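Local coordinates for C24 protein (Bizionia argentinensis JUB59, PDB 6OV6) that probably forms the receptor-binding tip of the long tail fiber of a temperate bacteriophage, as a trimer that binds manganese, at residues 32-37 with 56-61; 37-42 with 112-117; 62-67 with 96-101; 148-153 with 271-276; 185-190 with 261-266. All coordinates share one frame; numbering follows the deposited sequence.

Interaction 1. Residues 32-37 with 56-61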
# COMPACT_ATOMS: atom_id res chain seq x y z
N LEU A 32 -0.24 -21.92 -38.92
CA LEU A 32 -1.02 -21.75 -37.69
C LEU A 32 -0.29 -22.26 -36.45
O LEU A 32 -0.58 -21.80 -35.34
CB LEU A 32 -2.46 -22.29 -37.80
CG LEU A 32 -3.38 -21.58 -38.83
CD1 LEU A 32 -4.57 -22.41 -39.16
CD2 LEU A 32 -3.83 -20.20 -38.35
N GLY A 33 0.65 -23.18 -36.64
CA GLY A 33 1.49 -23.64 -35.53
C GLY A 33 2.35 -22.53 -34.95
O GLY A 33 2.70 -22.57 -33.77
N GLU A 34 2.64 -21.47 -35.76
CA GLU A 34 3.40 -20.30 -35.29
C GLU A 34 2.66 -19.59 -34.15
O GLU A 34 3.30 -18.90 -33.36
CB GLU A 34 3.68 -19.27 -36.41
CG GLU A 34 4.84 -19.62 -37.31
CD GLU A 34 6.12 -20.08 -36.65
OE1 GLU A 34 6.68 -19.34 -35.81
OE2 GLU A 34 6.63 -21.14 -37.07
N LEU A 35 1.33 -19.71 -34.07
CA LEU A 35 0.53 -19.11 -32.98
C LEU A 35 0.98 -19.70 -31.64
O LEU A 35 0.94 -19.03 -30.61
CB LEU A 35 -0.99 -19.37 -33.18
CG LEU A 35 -1.65 -18.78 -34.44
CD1 LEU A 35 -3.16 -18.94 -34.37
CD2 LEU A 35 -1.23 -17.32 -34.65
N ALA A 36 1.37 -20.99 -31.66
CA ALA A 36 1.88 -21.72 -30.50
C ALA A 36 3.35 -21.40 -30.29
O ALA A 36 3.79 -21.22 -29.16
CB ALA A 36 1.67 -23.22 -30.70
N GLY A 37 4.10 -21.31 -31.40
CA GLY A 37 5.52 -21.04 -31.40
C GLY A 37 6.26 -22.33 -31.70
O GLY A 37 5.71 -23.42 -31.50
N VAL A 56 0.42 -34.36 -30.94
CA VAL A 56 0.68 -33.53 -32.12
C VAL A 56 1.65 -32.44 -31.69
O VAL A 56 1.48 -31.82 -30.63
CB VAL A 56 -0.61 -32.96 -32.79
CG1 VAL A 56 -0.28 -31.98 -33.91
CG2 VAL A 56 -1.51 -34.07 -33.32
N VAL A 57 2.71 -32.25 -32.51
CA VAL A 57 3.74 -31.25 -32.24
C VAL A 57 3.92 -30.31 -33.44
O VAL A 57 3.45 -30.61 -34.54
CB VAL A 57 5.09 -31.88 -31.77
CG1 VAL A 57 4.92 -32.60 -30.43
CG2 VAL A 57 5.71 -32.80 -32.85
N TYR A 58 4.61 -29.21 -33.22
CA TYR A 58 4.90 -28.24 -34.29
C TYR A 58 6.39 -27.96 -34.27
O TYR A 58 6.91 -27.53 -33.24
CB TYR A 58 4.11 -26.95 -34.06
CG TYR A 58 4.42 -25.89 -35.10
CD1 TYR A 58 4.00 -26.04 -36.42
CD2 TYR A 58 5.11 -24.73 -34.76
CE1 TYR A 58 4.27 -25.06 -37.38
CE2 TYR A 58 5.37 -23.74 -35.70
CZ TYR A 58 4.94 -23.91 -37.01
OH TYR A 58 5.17 -22.93 -37.95
N ILE A 59 7.10 -28.24 -35.37
CA ILE A 59 8.55 -28.00 -35.47
C ILE A 59 8.83 -27.43 -36.82
O ILE A 59 8.39 -28.00 -37.83
CB ILE A 59 9.45 -29.29 -35.32
CG1 ILE A 59 8.91 -30.27 -34.30
CG2 ILE A 59 10.94 -28.92 -35.09
CD1 ILE A 59 9.43 -31.68 -34.44
N ASN A 60 9.61 -26.34 -36.84
CA ASN A 60 10.09 -25.69 -38.06
C ASN A 60 9.07 -25.64 -39.21
O ASN A 60 9.31 -26.18 -40.30
CB ASN A 60 11.40 -26.37 -38.50
CG ASN A 60 12.51 -26.30 -37.49
OD1 ASN A 60 12.56 -25.43 -36.61
ND2 ASN A 60 13.40 -27.26 -37.57
N GLY A 61 7.93 -25.01 -38.93
CA GLY A 61 6.89 -24.78 -39.91
C GLY A 61 6.00 -25.96 -40.24
O GLY A 61 5.14 -25.82 -41.11
O HOH W 1 8.58 -22.92 -36.82
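G33 and E34 take hold of Y58 in two ways, one over the ring and one at its hydroxyl. The apolar part is a CH-pi contact: G33 CA sits 3.5 Å from the centroid of the Y58 ring, only 7° off the ring normal. With no side chain on G33, the backbone can lie flat on the aromatic face, and G33 C comes to 3.3 Å from Y58 CE2. Y58 reaches across because its CG stands anti to the backbone N (chi1 177°), which carries the ring toward 32-37. The polar part is at the rim, where Y58 OH donates a very short 2.5 Å hydrogen bond to E34 OE2. The E34 chain folds at chi2 (-46°), and its carboxylate is turned well out of the ring plane. Water then extends the link: one molecule donates to E34 OE2 over 2.7 Å and accepts a weak bond from G61 N. Within 32-37 the backbone closes on itself, G33 O accepting from both A36 N and G37 N. L32 meets L32 of both other subunits, consistent with the turn lying near the axis of the trimer. The whole is a turn with helical backbone angles, in the loop before strand 40-42, set against strand 51-59 of the mixed sheet with its glycine seated on the face of the buried Y58, in the trimeric N-terminal part of the fiber protein.

Interaction 2. Residues 37-42 with 112-117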
# COMPACT_ATOMS: atom_id res chain seq x y z
N GLY A 37 4.10 -21.31 -31.40
CA GLY A 37 5.52 -21.04 -31.40
C GLY A 37 6.26 -22.33 -31.70
O GLY A 37 5.71 -23.42 -31.50
N ASN A 38 7.51 -22.21 -32.16
CA ASN A 38 8.34 -23.37 -32.52
C ASN A 38 8.52 -24.36 -31.35
O ASN A 38 8.66 -23.92 -30.19
CB ASN A 38 9.68 -22.92 -33.07
CG ASN A 38 10.41 -24.02 -33.82
OD1 ASN A 38 9.81 -24.91 -34.43
ND2 ASN A 38 11.73 -24.00 -33.73
N LYS A 39 8.49 -25.67 -31.66
CA LYS A 39 8.66 -26.77 -30.69
C LYS A 39 7.56 -26.79 -29.64
O LYS A 39 7.80 -27.07 -28.47
CB LYS A 39 10.09 -26.82 -30.08
CG LYS A 39 11.15 -27.11 -31.13
CD LYS A 39 12.56 -26.87 -30.58
CE LYS A 39 13.57 -26.82 -31.70
NZ LYS A 39 14.91 -26.42 -31.20
N ALA A 40 6.33 -26.58 -30.11
CA ALA A 40 5.19 -26.62 -29.22
C ALA A 40 4.59 -28.00 -29.25
O ALA A 40 4.58 -28.67 -30.30
CB ALA A 40 4.16 -25.62 -29.67
N ILE A 41 4.06 -28.40 -28.11
CA ILE A 41 3.21 -29.56 -27.98
C ILE A 41 1.82 -28.96 -28.22
O ILE A 41 1.36 -28.13 -27.43
CB ILE A 41 3.31 -30.25 -26.59
CG1 ILE A 41 4.71 -30.89 -26.40
CG2 ILE A 41 2.15 -31.29 -26.47
CD1 ILE A 41 5.02 -31.38 -24.98
N ILE A 42 1.19 -29.34 -29.33
CA ILE A 42 -0.11 -28.82 -29.71
C ILE A 42 -1.21 -29.56 -28.95
O ILE A 42 -2.14 -28.93 -28.43
CB ILE A 42 -0.32 -28.94 -31.27
CG1 ILE A 42 0.78 -28.21 -32.09
CG2 ILE A 42 -1.77 -28.53 -31.69
CD1 ILE A 42 0.87 -26.67 -31.99
N ALA A 112 13.18 -31.64 -23.99
CA ALA A 112 12.98 -30.60 -22.97
C ALA A 112 12.72 -29.21 -23.61
O ALA A 112 12.17 -28.32 -22.95
CB ALA A 112 14.18 -30.54 -22.04
N GLU A 113 13.09 -29.04 -24.89
CA GLU A 113 12.85 -27.80 -25.64
C GLU A 113 11.38 -27.67 -26.10
O GLU A 113 10.96 -26.59 -26.54
CB GLU A 113 13.79 -27.72 -26.84
CG GLU A 113 15.23 -27.43 -26.44
CD GLU A 113 16.24 -27.44 -27.58
OE1 GLU A 113 15.82 -27.38 -28.76
OE2 GLU A 113 17.45 -27.48 -27.28
N PHE A 114 10.60 -28.77 -26.00
CA PHE A 114 9.19 -28.79 -26.35
C PHE A 114 8.37 -28.36 -25.16
O PHE A 114 8.59 -28.84 -24.03
CB PHE A 114 8.74 -30.15 -26.89
CG PHE A 114 9.22 -30.40 -28.30
CD1 PHE A 114 8.34 -30.36 -29.37
CD2 PHE A 114 10.56 -30.72 -28.55
CE1 PHE A 114 8.79 -30.59 -30.67
CE2 PHE A 114 11.00 -30.97 -29.85
CZ PHE A 114 10.11 -30.92 -30.90
N ALA A 115 7.46 -27.42 -25.38
CA ALA A 115 6.64 -26.87 -24.30
C ALA A 115 5.17 -27.18 -24.44
O ALA A 115 4.61 -27.13 -25.53
CB ALA A 115 6.86 -25.36 -24.20
N LYS A 116 4.53 -27.49 -23.31
CA LYS A 116 3.09 -27.72 -23.27
C LYS A 116 2.49 -26.30 -23.17
O LYS A 116 3.13 -25.41 -22.61
CB LYS A 116 2.74 -28.55 -22.02
CG LYS A 116 1.41 -29.29 -22.12
CD LYS A 116 1.59 -30.71 -22.66
CE LYS A 116 0.28 -31.45 -22.68
NZ LYS A 116 -0.55 -31.10 -23.86
N LEU A 117 1.31 -26.08 -23.73
CA LEU A 117 0.74 -24.74 -23.70
C LEU A 117 -0.48 -24.58 -22.83
O LEU A 117 -1.21 -25.54 -22.60
CB LEU A 117 0.37 -24.31 -25.13
CG LEU A 117 1.42 -24.55 -26.20
CD1 LEU A 117 0.78 -24.67 -27.56
CD2 LEU A 117 2.53 -23.50 -26.13
O HOH W 2 0.19 -28.31 -25.02
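A40 pairs with A115 in a short, weakly bonded parallel join between 40-42 and 115-116, part of the mixed sheet. K39 and A40 form a G1 beta bulge, both facing Y58 on the neighbouring strand 51-59. A nearly straight bond (170°) runs from I41 N to A115 O at 2.9 Å. On the bulge side, A115 N donates to K39 O over 3.1 Å, and the same oxygen also receives a CA-H...O contact from F114. The side chain of K39 crosses F114 at about a right angle. Its CB rests 3.9 Å from the centroid of the F114 ring, over the middle of one face. Beyond CB the lysine is fully extended and lies alongside E113, both pointing the same way, which ends in a salt bridge of 2.8 Å between K39 NZ and E113 OE1. Farther along, I41 CG1 packs against F114 CB, while I41 CG2 lies beside the end of K116. L117 CD1 tucks in 4.1 Å from A40 CB. R121 of the second subunit closes this region, donating to E113 O. K116 NZ has its main partner in G44 O. It also donates to a water that gives a 2.7 Å bond to I41 O and accepts from L117 N at 2.8 Å.

Interaction 3. Residues 62-67 with 96-101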
# COMPACT_ATOMS: atom_id res chain seq x y z
N GLU A 62 6.17 -27.12 -39.56
CA GLU A 62 5.30 -28.28 -39.86
C GLU A 62 4.60 -28.79 -38.62
O GLU A 62 5.23 -28.96 -37.57
CB GLU A 62 6.11 -29.46 -40.45
CG GLU A 62 6.89 -29.15 -41.71
CD GLU A 62 7.53 -30.39 -42.29
OE1 GLU A 62 8.75 -30.58 -42.08
OE2 GLU A 62 6.77 -31.25 -42.80
N VAL A 63 3.32 -29.15 -38.80
CA VAL A 63 2.51 -29.77 -37.77
C VAL A 63 2.68 -31.28 -37.97
O VAL A 63 2.44 -31.78 -39.09
CB VAL A 63 1.02 -29.33 -37.85
CG1 VAL A 63 0.16 -30.08 -36.83
CG2 VAL A 63 0.85 -27.82 -37.71
N PHE A 64 3.08 -32.01 -36.92
CA PHE A 64 3.29 -33.46 -36.99
C PHE A 64 2.53 -34.24 -35.97
O PHE A 64 2.47 -33.83 -34.81
CB PHE A 64 4.78 -33.83 -36.75
CG PHE A 64 5.78 -33.42 -37.79
CD1 PHE A 64 5.85 -34.10 -39.01
CD2 PHE A 64 6.65 -32.36 -37.57
CE1 PHE A 64 6.78 -33.73 -39.97
CE2 PHE A 64 7.58 -31.99 -38.54
CZ PHE A 64 7.65 -32.70 -39.72
N LYS A 65 2.12 -35.47 -36.35
CA LYS A 65 1.62 -36.46 -35.41
C LYS A 65 2.88 -36.87 -34.60
O LYS A 65 3.98 -36.97 -35.17
CB LYS A 65 1.08 -37.71 -36.13
CG LYS A 65 -0.29 -37.49 -36.79
CD LYS A 65 -0.59 -38.55 -37.85
CE LYS A 65 -1.76 -38.14 -38.73
NZ LYS A 65 -1.97 -39.11 -39.84
N PHE A 66 2.72 -37.04 -33.29
CA PHE A 66 3.78 -37.47 -32.39
C PHE A 66 3.43 -38.86 -31.92
O PHE A 66 2.31 -39.10 -31.44
CB PHE A 66 3.93 -36.52 -31.18
CG PHE A 66 5.00 -36.96 -30.21
CD1 PHE A 66 6.34 -36.62 -30.41
CD2 PHE A 66 4.68 -37.73 -29.09
CE1 PHE A 66 7.33 -37.03 -29.51
CE2 PHE A 66 5.67 -38.12 -28.18
CZ PHE A 66 6.99 -37.77 -28.39
N VAL A 67 4.40 -39.78 -32.05
CA VAL A 67 4.23 -41.16 -31.58
C VAL A 67 5.00 -41.29 -30.26
O VAL A 67 6.22 -41.16 -30.23
CB VAL A 67 4.66 -42.22 -32.64
CG1 VAL A 67 4.61 -43.65 -32.06
CG2 VAL A 67 3.79 -42.13 -33.89
N PHE A 96 6.03 -43.43 -48.03
CA PHE A 96 6.46 -43.01 -46.69
C PHE A 96 5.53 -42.02 -46.02
O PHE A 96 4.85 -41.24 -46.69
CB PHE A 96 7.88 -42.42 -46.76
CG PHE A 96 8.96 -43.35 -47.24
CD1 PHE A 96 9.47 -44.34 -46.41
CD2 PHE A 96 9.47 -43.24 -48.53
CE1 PHE A 96 10.45 -45.23 -46.86
CE2 PHE A 96 10.47 -44.11 -48.98
CZ PHE A 96 10.96 -45.10 -48.14
N GLU A 97 5.55 -42.02 -44.69
CA GLU A 97 4.82 -41.08 -43.83
C GLU A 97 5.83 -40.44 -42.89
O GLU A 97 6.83 -41.07 -42.53
CB GLU A 97 3.69 -41.80 -43.04
CG GLU A 97 4.16 -42.97 -42.20
CD GLU A 97 3.06 -43.71 -41.47
OE1 GLU A 97 2.35 -44.52 -42.12
OE2 GLU A 97 2.95 -43.54 -40.24
N ARG A 98 5.61 -39.17 -42.54
CA ARG A 98 6.49 -38.41 -41.67
C ARG A 98 5.79 -38.11 -40.36
O ARG A 98 4.62 -37.75 -40.35
CB ARG A 98 6.99 -37.13 -42.36
CG ARG A 98 8.06 -37.46 -43.40
CD ARG A 98 8.34 -36.34 -44.38
NE ARG A 98 9.08 -35.25 -43.74
CZ ARG A 98 8.55 -34.07 -43.45
NH1 ARG A 98 7.28 -33.81 -43.75
NH2 ARG A 98 9.29 -33.13 -42.87
N TYR A 99 6.49 -38.30 -39.26
CA TYR A 99 5.95 -38.09 -37.91
C TYR A 99 7.12 -37.87 -37.00
O TYR A 99 8.27 -38.01 -37.41
CB TYR A 99 5.09 -39.32 -37.44
CG TYR A 99 5.86 -40.63 -37.43
CD1 TYR A 99 6.45 -41.11 -36.27
CD2 TYR A 99 6.05 -41.35 -38.61
CE1 TYR A 99 7.20 -42.29 -36.27
CE2 TYR A 99 6.82 -42.52 -38.62
CZ TYR A 99 7.37 -42.99 -37.45
OH TYR A 99 8.12 -44.14 -37.46
N VAL A 100 6.83 -37.49 -35.76
CA VAL A 100 7.86 -37.27 -34.75
C VAL A 100 7.72 -38.35 -33.70
O VAL A 100 6.59 -38.73 -33.36
CB VAL A 100 7.76 -35.84 -34.18
CG1 VAL A 100 8.70 -35.61 -32.99
CG2 VAL A 100 8.05 -34.82 -35.28
N THR A 101 8.86 -38.85 -33.19
CA THR A 101 8.92 -39.84 -32.12
C THR A 101 10.19 -39.71 -31.28
O THR A 101 11.10 -38.98 -31.67
CB THR A 101 8.61 -41.28 -32.62
OG1 THR A 101 8.27 -42.07 -31.48
CG2 THR A 101 9.77 -41.92 -33.37
O HOH W 3 2.76 -36.33 -39.07
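E62 keeps its CG anti to the carbonyl carbon and stretches out beyond it, whereas R98 bends at chi3 (73°); these torsions bring the carboxylate and guanidinium together in nearly one plane, the side chains crossing at about a right angle. The grip is end-on and two-pronged: R98 NH2 to E62 OE1 at 2.7 Å and R98 NH1 to E62 OE2 at 2.8 Å, each E62 oxygen using its syn lone pair. The two planes are only 9° apart. F64 CE1 lies 3.5 Å above the guanidinium plane, toward its rim. Below this pair the backbones join as parallel strands, V100 N to K65 O and V67 N to V100 O. V100 fills the side between the phenylalanines, with CG2 3.6 Å from F64 CD2 and CG1 3.6 Å from F66 CD1. T101 OG1 donates to V67 O over 2.6 Å, and a water joins K65 N to R98 O where the strands splay apart. With a bond at each oxygen, the E62 carboxylate cannot easily rotate, and R98 probably favours its ionised form.

Interaction 4. Residues 148-153 with 271-276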
# COMPACT_ATOMS: atom_id res chain seq x y z
N TRP A 148 -3.30 1.69 -23.34
CA TRP A 148 -3.19 1.91 -21.89
C TRP A 148 -3.19 3.40 -21.57
O TRP A 148 -2.76 4.21 -22.40
CB TRP A 148 -1.89 1.27 -21.35
CG TRP A 148 -1.85 -0.22 -21.45
CD1 TRP A 148 -1.56 -0.96 -22.56
CD2 TRP A 148 -2.04 -1.16 -20.38
NE1 TRP A 148 -1.59 -2.31 -22.26
CE2 TRP A 148 -1.88 -2.46 -20.92
CE3 TRP A 148 -2.31 -1.03 -19.00
CZ2 TRP A 148 -1.99 -3.62 -20.14
CZ3 TRP A 148 -2.46 -2.17 -18.23
CH2 TRP A 148 -2.30 -3.45 -18.79
N GLN A 149 -3.58 3.76 -20.34
CA GLN A 149 -3.52 5.14 -19.87
C GLN A 149 -3.30 5.13 -18.36
O GLN A 149 -3.57 4.13 -17.70
CB GLN A 149 -4.81 5.92 -20.20
CG GLN A 149 -6.02 5.55 -19.37
CD GLN A 149 -7.10 6.60 -19.46
OE1 GLN A 149 -7.87 6.65 -20.43
NE2 GLN A 149 -7.20 7.44 -18.43
N LEU A 150 -2.89 6.28 -17.83
CA LEU A 150 -2.71 6.50 -16.40
C LEU A 150 -4.10 6.45 -15.72
O LEU A 150 -5.09 6.92 -16.30
CB LEU A 150 -2.08 7.89 -16.25
CG LEU A 150 -1.26 8.20 -15.00
CD1 LEU A 150 0.02 7.33 -14.92
CD2 LEU A 150 -0.91 9.68 -14.96
N CYS A 151 -4.19 5.86 -14.51
CA CYS A 151 -5.44 5.86 -13.73
C CYS A 151 -5.50 7.27 -13.11
O CYS A 151 -4.97 7.50 -12.02
CB CYS A 151 -5.44 4.77 -12.67
SG CYS A 151 -5.44 3.09 -13.37
N ASP A 152 -6.06 8.22 -13.87
CA ASP A 152 -6.10 9.64 -13.50
C ASP A 152 -7.50 10.26 -13.32
O ASP A 152 -7.61 11.47 -13.09
CB ASP A 152 -5.29 10.45 -14.52
CG ASP A 152 -5.74 10.31 -15.98
OD1 ASP A 152 -6.81 9.71 -16.21
OD2 ASP A 152 -4.98 10.71 -16.88
N GLY A 153 -8.54 9.46 -13.39
CA GLY A 153 -9.90 9.96 -13.25
C GLY A 153 -10.61 10.24 -14.57
O GLY A 153 -11.83 10.39 -14.56
N ALA A 271 3.72 4.14 -11.31
CA ALA A 271 2.50 4.61 -11.94
C ALA A 271 1.45 3.50 -11.95
O ALA A 271 1.79 2.32 -12.12
CB ALA A 271 2.79 5.05 -13.37
N TYR A 272 0.20 3.87 -11.75
CA TYR A 272 -0.96 2.99 -11.89
C TYR A 272 -1.53 3.27 -13.28
O TYR A 272 -1.92 4.40 -13.59
CB TYR A 272 -2.03 3.23 -10.83
CG TYR A 272 -1.63 2.66 -9.50
CD1 TYR A 272 -1.60 1.28 -9.30
CD2 TYR A 272 -1.22 3.48 -8.46
CE1 TYR A 272 -1.19 0.74 -8.09
CE2 TYR A 272 -0.80 2.95 -7.23
CZ TYR A 272 -0.76 1.57 -7.07
OH TYR A 272 -0.31 0.98 -5.92
N ILE A 273 -1.49 2.25 -14.13
CA ILE A 273 -2.02 2.38 -15.50
C ILE A 273 -3.13 1.35 -15.70
O ILE A 273 -3.22 0.38 -14.95
CB ILE A 273 -0.92 2.28 -16.59
CG1 ILE A 273 -0.25 0.86 -16.65
CG2 ILE A 273 0.10 3.46 -16.52
CD1 ILE A 273 0.67 0.62 -17.89
N ILE A 274 -3.94 1.53 -16.74
CA ILE A 274 -5.03 0.59 -16.99
C ILE A 274 -5.27 0.41 -18.48
O ILE A 274 -5.05 1.34 -19.25
CB ILE A 274 -6.31 1.03 -16.23
CG1 ILE A 274 -7.36 -0.10 -16.11
CG2 ILE A 274 -6.89 2.35 -16.74
CD1 ILE A 274 -8.28 0.05 -14.97
N TYR A 275 -5.67 -0.77 -18.88
CA TYR A 275 -5.95 -1.03 -20.27
C TYR A 275 -7.39 -0.58 -20.60
O TYR A 275 -8.33 -1.03 -19.98
CB TYR A 275 -5.75 -2.50 -20.61
CG TYR A 275 -5.95 -2.76 -22.09
CD1 TYR A 275 -4.97 -2.42 -23.02
CD2 TYR A 275 -7.13 -3.32 -22.56
CE1 TYR A 275 -5.16 -2.65 -24.38
CE2 TYR A 275 -7.34 -3.53 -23.93
CZ TYR A 275 -6.35 -3.20 -24.83
OH TYR A 275 -6.56 -3.43 -26.16
N ILE A 276 -7.52 0.31 -21.59
CA ILE A 276 -8.80 0.84 -22.05
C ILE A 276 -9.23 0.14 -23.35
O ILE A 276 -10.34 -0.38 -23.43
CB ILE A 276 -8.77 2.40 -22.18
CG1 ILE A 276 -8.47 3.08 -20.80
CG2 ILE A 276 -10.07 2.98 -22.81
CD1 ILE A 276 -9.55 2.90 -19.64
O HOH W 4 -2.52 6.62 -11.88
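W148 and Y275 face each other across an antiparallel pair of strands, in the three-stranded sheet that has 267-275 at its centre and 148-150 at one edge. Their rings make a T-shaped stack: the edge of Y275 points at the face of the W148 five-membered ring, with centroids 5.0 Å apart and planes at 68°. Y275 CB is centred over the six-membered ring, 3.7 Å from its centroid, so the tyrosine covers both halves of the indole. W148 NE1 lies at the edge of the Y275 ring and donates to R125 O of the third subunit, which fixes the indole at the subunit interface. I273 swings CG1 between its backbone N and carbonyl carbon (chi1 66°), and this brings CD1 to 3.6 Å from W148 CE3. On the other side of the sheet Q149 and I274 form the hydrogen-bonded pair, and the Q149 chain passes obliquely over I276, with OE1 3.6 Å from I276 CG1. Q149 NE2 donates to L150 O, which lies in its amide plane. C151, the centre of an inverse gamma turn, rests its SG 3.6 Å from I274 CB. Its backbone N donates straight (173°) to Y272 O. A water donates to that same Y272 O at 2.9 Å and to C151 O at 2.6 Å.

Interaction 5. Residues 185-190 with 261-266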
# COMPACT_ATOMS: atom_id res chain seq x y z
N LYS A 185 -1.37 13.08 4.61
CA LYS A 185 0.08 13.01 4.41
C LYS A 185 0.80 13.39 5.73
O LYS A 185 1.83 12.80 6.08
CB LYS A 185 0.46 13.98 3.28
CG LYS A 185 1.88 13.89 2.78
CD LYS A 185 2.16 14.86 1.61
CE LYS A 185 1.55 14.44 0.27
NZ LYS A 185 2.18 15.13 -0.92
N LYS A 186 0.25 14.41 6.43
CA LYS A 186 0.78 14.97 7.69
C LYS A 186 -0.23 14.84 8.82
O LYS A 186 -1.44 14.89 8.58
CB LYS A 186 1.08 16.48 7.51
CG LYS A 186 2.07 16.87 6.40
CD LYS A 186 3.45 16.31 6.54
CE LYS A 186 4.27 16.71 5.33
NZ LYS A 186 5.73 16.66 5.59
N VAL A 187 0.26 14.76 10.06
CA VAL A 187 -0.59 14.71 11.26
C VAL A 187 0.14 15.45 12.39
O VAL A 187 1.37 15.47 12.39
CB VAL A 187 -0.92 13.24 11.63
CG1 VAL A 187 0.31 12.43 12.08
CG2 VAL A 187 -2.12 13.09 12.55
N THR A 188 -0.59 16.03 13.32
CA THR A 188 0.00 16.73 14.47
C THR A 188 -0.48 16.03 15.74
O THR A 188 -1.69 16.02 16.00
CB THR A 188 -0.32 18.23 14.45
OG1 THR A 188 0.21 18.80 13.27
CG2 THR A 188 0.25 18.98 15.67
N PRO A 189 0.43 15.46 16.57
CA PRO A 189 -0.02 14.83 17.82
C PRO A 189 -0.60 15.87 18.77
O PRO A 189 -0.19 17.04 18.75
CB PRO A 189 1.27 14.22 18.40
CG PRO A 189 2.36 15.05 17.84
CD PRO A 189 1.90 15.36 16.43
N SER A 190 -1.59 15.46 19.54
CA SER A 190 -2.24 16.33 20.52
C SER A 190 -2.53 15.52 21.75
O SER A 190 -2.53 14.28 21.72
CB SER A 190 -3.51 16.96 19.92
OG SER A 190 -4.49 15.99 19.59
N GLN A 261 4.09 15.96 11.97
CA GLN A 261 4.92 14.83 11.60
C GLN A 261 4.41 14.22 10.29
O GLN A 261 3.26 14.46 9.90
CB GLN A 261 5.00 13.81 12.74
CG GLN A 261 3.70 13.11 13.04
CD GLN A 261 3.74 12.34 14.35
OE1 GLN A 261 4.29 12.79 15.35
NE2 GLN A 261 3.13 11.17 14.36
N ASP A 262 5.28 13.51 9.60
CA ASP A 262 4.97 12.87 8.32
C ASP A 262 4.32 11.50 8.62
O ASP A 262 4.91 10.63 9.27
CB ASP A 262 6.25 12.75 7.47
CG ASP A 262 5.99 12.40 6.02
OD1 ASP A 262 5.07 11.60 5.75
OD2 ASP A 262 6.73 12.90 5.15
N ASN A 263 3.08 11.35 8.16
CA ASN A 263 2.26 10.17 8.43
C ASN A 263 2.56 8.98 7.50
O ASN A 263 2.00 7.90 7.67
CB ASN A 263 0.78 10.57 8.35
CG ASN A 263 -0.14 9.77 9.21
OD1 ASN A 263 0.25 9.11 10.17
ND2 ASN A 263 -1.40 9.83 8.87
N ARG A 264 3.45 9.17 6.55
CA ARG A 264 3.75 8.14 5.55
C ARG A 264 4.80 7.14 5.95
O ARG A 264 5.87 7.52 6.45
CB ARG A 264 4.13 8.76 4.21
CG ARG A 264 3.00 9.62 3.64
CD ARG A 264 3.50 10.44 2.48
NE ARG A 264 4.46 11.46 2.90
CZ ARG A 264 4.96 12.38 2.09
NH1 ARG A 264 4.59 12.43 0.82
NH2 ARG A 264 5.80 13.29 2.55
N ALA A 265 4.50 5.86 5.69
CA ALA A 265 5.42 4.75 5.89
C ALA A 265 6.40 4.77 4.66
O ALA A 265 6.14 5.55 3.72
CB ALA A 265 4.64 3.44 5.93
N PRO A 266 7.52 3.98 4.66
CA PRO A 266 8.47 4.01 3.53
C PRO A 266 7.80 3.70 2.21
O PRO A 266 7.22 2.64 2.07
CB PRO A 266 9.55 3.00 3.93
CG PRO A 266 9.50 3.01 5.45
CD PRO A 266 8.02 3.08 5.73
O HOH W 5 8.44 14.93 5.53
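D262, the residue opposite K186 in the strand pair, has an OD1 gripped twice by R264. R264 NE meets its syn lone pair at 2.9 Å, almost in line and in the guanidinium plane, while R264 N approaches from the anti side at 3.0 Å to make an Asx turn. R264 NH2 adds a 2.8 Å bond to D262 OD2, so the arginine holds the carboxylate side-on, one nitrogen to each oxygen. K186 joins from the other strand, but only by a long ion pair of 3.9 Å from NZ to D262 OD2, with a water that donates to D262 OD2 and accepts only a weak bond from K186 NZ. Over the face of the R264 guanidinium lies the aliphatic part of K185, with CG 3.5 Å from R264 CZ. The two cations run side by side toward D174 of the third subunit, whose OD2 pairs with both K185 NZ and R264 NH1. Backbone bonds close the rest: N263 N to K185 O at 2.8 Å, and V187 and Q261 exchanging two. V187 CG1 packs 3.6 Å from Q261 CG, where Q261 also meets Q261 of both other subunits. N263 ND2 donates to D262 O of the second subunit. This is a short two-stranded antiparallel pair, ended by an Asx turn and interleaved with its two copies in the trimeric fiber.

Interactions 1, 2 and 3 all reach the same mixed sheet. Interactions 1 and 2 share G37 and have centres 8 Å apart; they touch through N60 N and N38 OD1, 2.8 Å apart, and through I42 N and V56 O. V57 O and F64 N tie interaction 1 to interaction 3 as neighbouring strands. Interactions 4 and 5 lie farther along the fiber, their centres about 28 Å apart, with strand 256-262 of interaction 5 leading into strand 267-275 of interaction 4. Between the centres of interactions 3 and 5 it is about 68 Å. None of the five touches the manganese site of H252 and H254, although segment 261-266 of interaction 5 follows those histidines closely in sequence.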